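Local coordinates for MxaA (Stigmatella aurantiaca, PDB 4W4T), which carries the terminal NADPH-dependent reductase domain of a myxalamid PKS-NRPS assembly line, which releases the finished chain as a primary alcohol, at residues 64-69 with 254-259. Numbering follows the deposited sequence.
Sequences TGFLGA and GAWNTD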
loop_
_atom_site.group_PDB
_atom_site.type_symbol
_atom_site.label_atom_id
_atom_site.label_comp_id
_atom_site.label_asym_id
_atom_site.label_seq_id
_atom_site.Cartn_x
_atom_site.Cartn_y
_atom_site.Cartn_z
ATOM N N THR A 64 -1.339 2.518 24.489
ATOM C CA THR A 64 -2.481 2.486 23.577
ATOM C C THR A 64 -2.351 1.413 22.487
ATOM O O THR A 64 -3.204 1.319 21.605
ATOM C CB THR A 64 -2.719 3.860 22.886
ATOM O OG1 THR A 64 -1.582 4.209 22.092
ATOM C CG2 THR A 64 -2.965 4.967 23.924
ATOM N N GLY A 65 -1.293 0.607 22.552
ATOM C CA GLY A 65 -1.104 -0.468 21.583
ATOM C C GLY A 65 -1.526 -1.823 22.147
ATOM O O GLY A 65 -2.104 -1.894 23.221
ATOM N N PHE A 66 -1.221 -2.897 21.422
ATOM C CA PHE A 66 -1.706 -4.235 21.781
ATOM C C PHE A 66 -0.919 -4.805 22.961
ATOM O O PHE A 66 -1.483 -5.007 24.039
ATOM C CB PHE A 66 -1.634 -5.156 20.548
ATOM C CG PHE A 66 -2.010 -6.591 20.823
ATOM C CD1 PHE A 66 -3.235 -6.910 21.398
ATOM C CD2 PHE A 66 -1.150 -7.619 20.467
ATOM C CE1 PHE A 66 -3.589 -8.239 21.636
ATOM C CE2 PHE A 66 -1.491 -8.946 20.708
ATOM C CZ PHE A 66 -2.710 -9.252 21.294
ATOM N N LEU A 67 0.379 -5.043 22.781
ATOM C CA LEU A 67 1.225 -5.462 23.906
ATOM C C LEU A 67 1.120 -4.497 25.086
ATOM O O LEU A 67 1.050 -4.916 26.241
ATOM C CB LEU A 67 2.686 -5.579 23.476
ATOM C CG LEU A 67 3.668 -5.987 24.584
ATOM C CD1 LEU A 67 3.264 -7.310 25.233
ATOM C CD2 LEU A 67 5.058 -6.083 23.994
ATOM N N GLY A 68 1.105 -3.200 24.782
ATOM C CA GLY A 68 1.051 -2.180 25.821
ATOM C C GLY A 68 -0.130 -2.300 26.771
ATOM O O GLY A 68 0.010 -2.046 27.964
ATOM N N ALA A 69 -1.291 -2.675 26.245
ATOM C CA ALA A 69 -2.480 -2.872 27.074
ATOM C C ALA A 69 -2.243 -3.949 28.135
ATOM O O ALA A 69 -2.565 -3.769 29.303
ATOM C CB ALA A 69 -3.676 -3.236 26.206
ATOM N N GLY A 254 -8.423 -15.073 23.813
ATOM C CA GLY A 254 -8.294 -14.900 22.379
ATOM C C GLY A 254 -8.150 -13.449 21.953
ATOM O O GLY A 254 -8.152 -13.149 20.755
ATOM N N ALA A 255 -8.043 -12.543 22.922
ATOM C CA ALA A 255 -7.943 -11.111 22.613
ATOM C C ALA A 255 -6.797 -10.877 21.649
ATOM O O ALA A 255 -5.670 -11.288 21.900
ATOM C CB ALA A 255 -7.752 -10.293 23.872
ATOM N N TRP A 256 -7.102 -10.243 20.528
ATOM C CA TRP A 256 -6.119 -10.082 19.471
ATOM C C TRP A 256 -6.528 -8.962 18.551
ATOM O O TRP A 256 -7.624 -8.953 18.000
ATOM C CB TRP A 256 -5.970 -11.372 18.673
ATOM C CG TRP A 256 -4.697 -11.520 17.890
ATOM C CD1 TRP A 256 -3.695 -10.603 17.726
ATOM C CD2 TRP A 256 -4.304 -12.680 17.151
ATOM N NE1 TRP A 256 -2.700 -11.130 16.933
ATOM C CE2 TRP A 256 -3.049 -12.405 16.570
ATOM C CE3 TRP A 256 -4.891 -13.930 16.936
ATOM C CZ2 TRP A 256 -2.374 -13.338 15.778
ATOM C CZ3 TRP A 256 -4.222 -14.854 16.159
ATOM C CH2 TRP A 256 -2.974 -14.550 15.585
ATOM N N ASN A 257 -5.626 -8.013 18.392
ATOM C CA ASN A 257 -5.829 -6.884 17.509
ATOM C C ASN A 257 -5.970 -7.316 16.033
ATOM O O ASN A 257 -5.011 -7.804 15.453
ATOM C CB ASN A 257 -4.656 -5.928 17.712
ATOM C CG ASN A 257 -4.535 -4.944 16.624
ATOM O OD1 ASN A 257 -5.495 -4.259 16.278
ATOM N ND2 ASN A 257 -3.354 -4.878 16.032
ATOM N N THR A 258 -7.146 -7.139 15.426
ATOM C CA THR A 258 -7.413 -7.748 14.100
ATOM C C THR A 258 -6.764 -7.075 12.889
ATOM O O THR A 258 -6.787 -7.626 11.799
ATOM C CB THR A 258 -8.927 -7.823 13.791
ATOM O OG1 THR A 258 -9.478 -6.503 13.694
ATOM C CG2 THR A 258 -9.676 -8.638 14.850
ATOM N N ASP A 259 -6.214 -5.881 13.069
ATOM C CA ASP A 259 -5.465 -5.213 12.007
ATOM C C ASP A 259 -4.024 -5.766 11.936
ATOM O O ASP A 259 -3.238 -5.415 11.055
ATOM C CB ASP A 259 -5.501 -3.697 12.248
ATOM C CG ASP A 259 -4.403 -2.952 11.518
ATOM O OD1 ASP A 259 -4.511 -2.806 10.278
ATOM O OD2 ASP A 259 -3.405 -2.558 12.173
#
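F66 reaches out of the nucleotide-binding turn of a Rossmann fold and lays its ring against A255, W256 and N257, in the loop between strand 239-248 and helix 261-272. The turn is the glycine-rich GxxGxxG type of the short-chain dehydrogenases, and T64, G65, F66 and L67 all bind NADPH, although the cofactor is absent from this chain. After T64 comes G65, the N-cap residue of helix 66-78, whose carbonyl also takes a hydrogen bond from N102 ND2 of helix 92-105.

At F66 the chain meets the loop. With CG anti to the backbone N (chi1 176°), the ring projects from the helix start toward the loop backbone. F66 CZ meets A255 O at 3.6 Å, the oxygen sitting at the ring edge, near its plane. One face of the ring receives the backbone N of N257, 3.8 Å from F66 CE1, while N257 CB lies 4.1 Å from F66 CD1. Against W256 the rings are nearly parallel (24°) but slid so far apart that they hardly overlap; contact is made by F66 CZ and W256 CD1, 3.9 Å apart. Y106 meets the same phenyl edge-to-face, and V287 of helix 287-298 touches it too. An alanine here would remove the ring and is likely to leave a gap beside W256 CD1 and the N257 backbone, with Y106 losing its edge-to-face partner.

L67, next along the helix, turns its side chain instead to helix 287-298. Past G68, the first turn of helix 66-78 is closed by a backbone hydrogen bond, A69 N donating to G65 O at 3.2 Å.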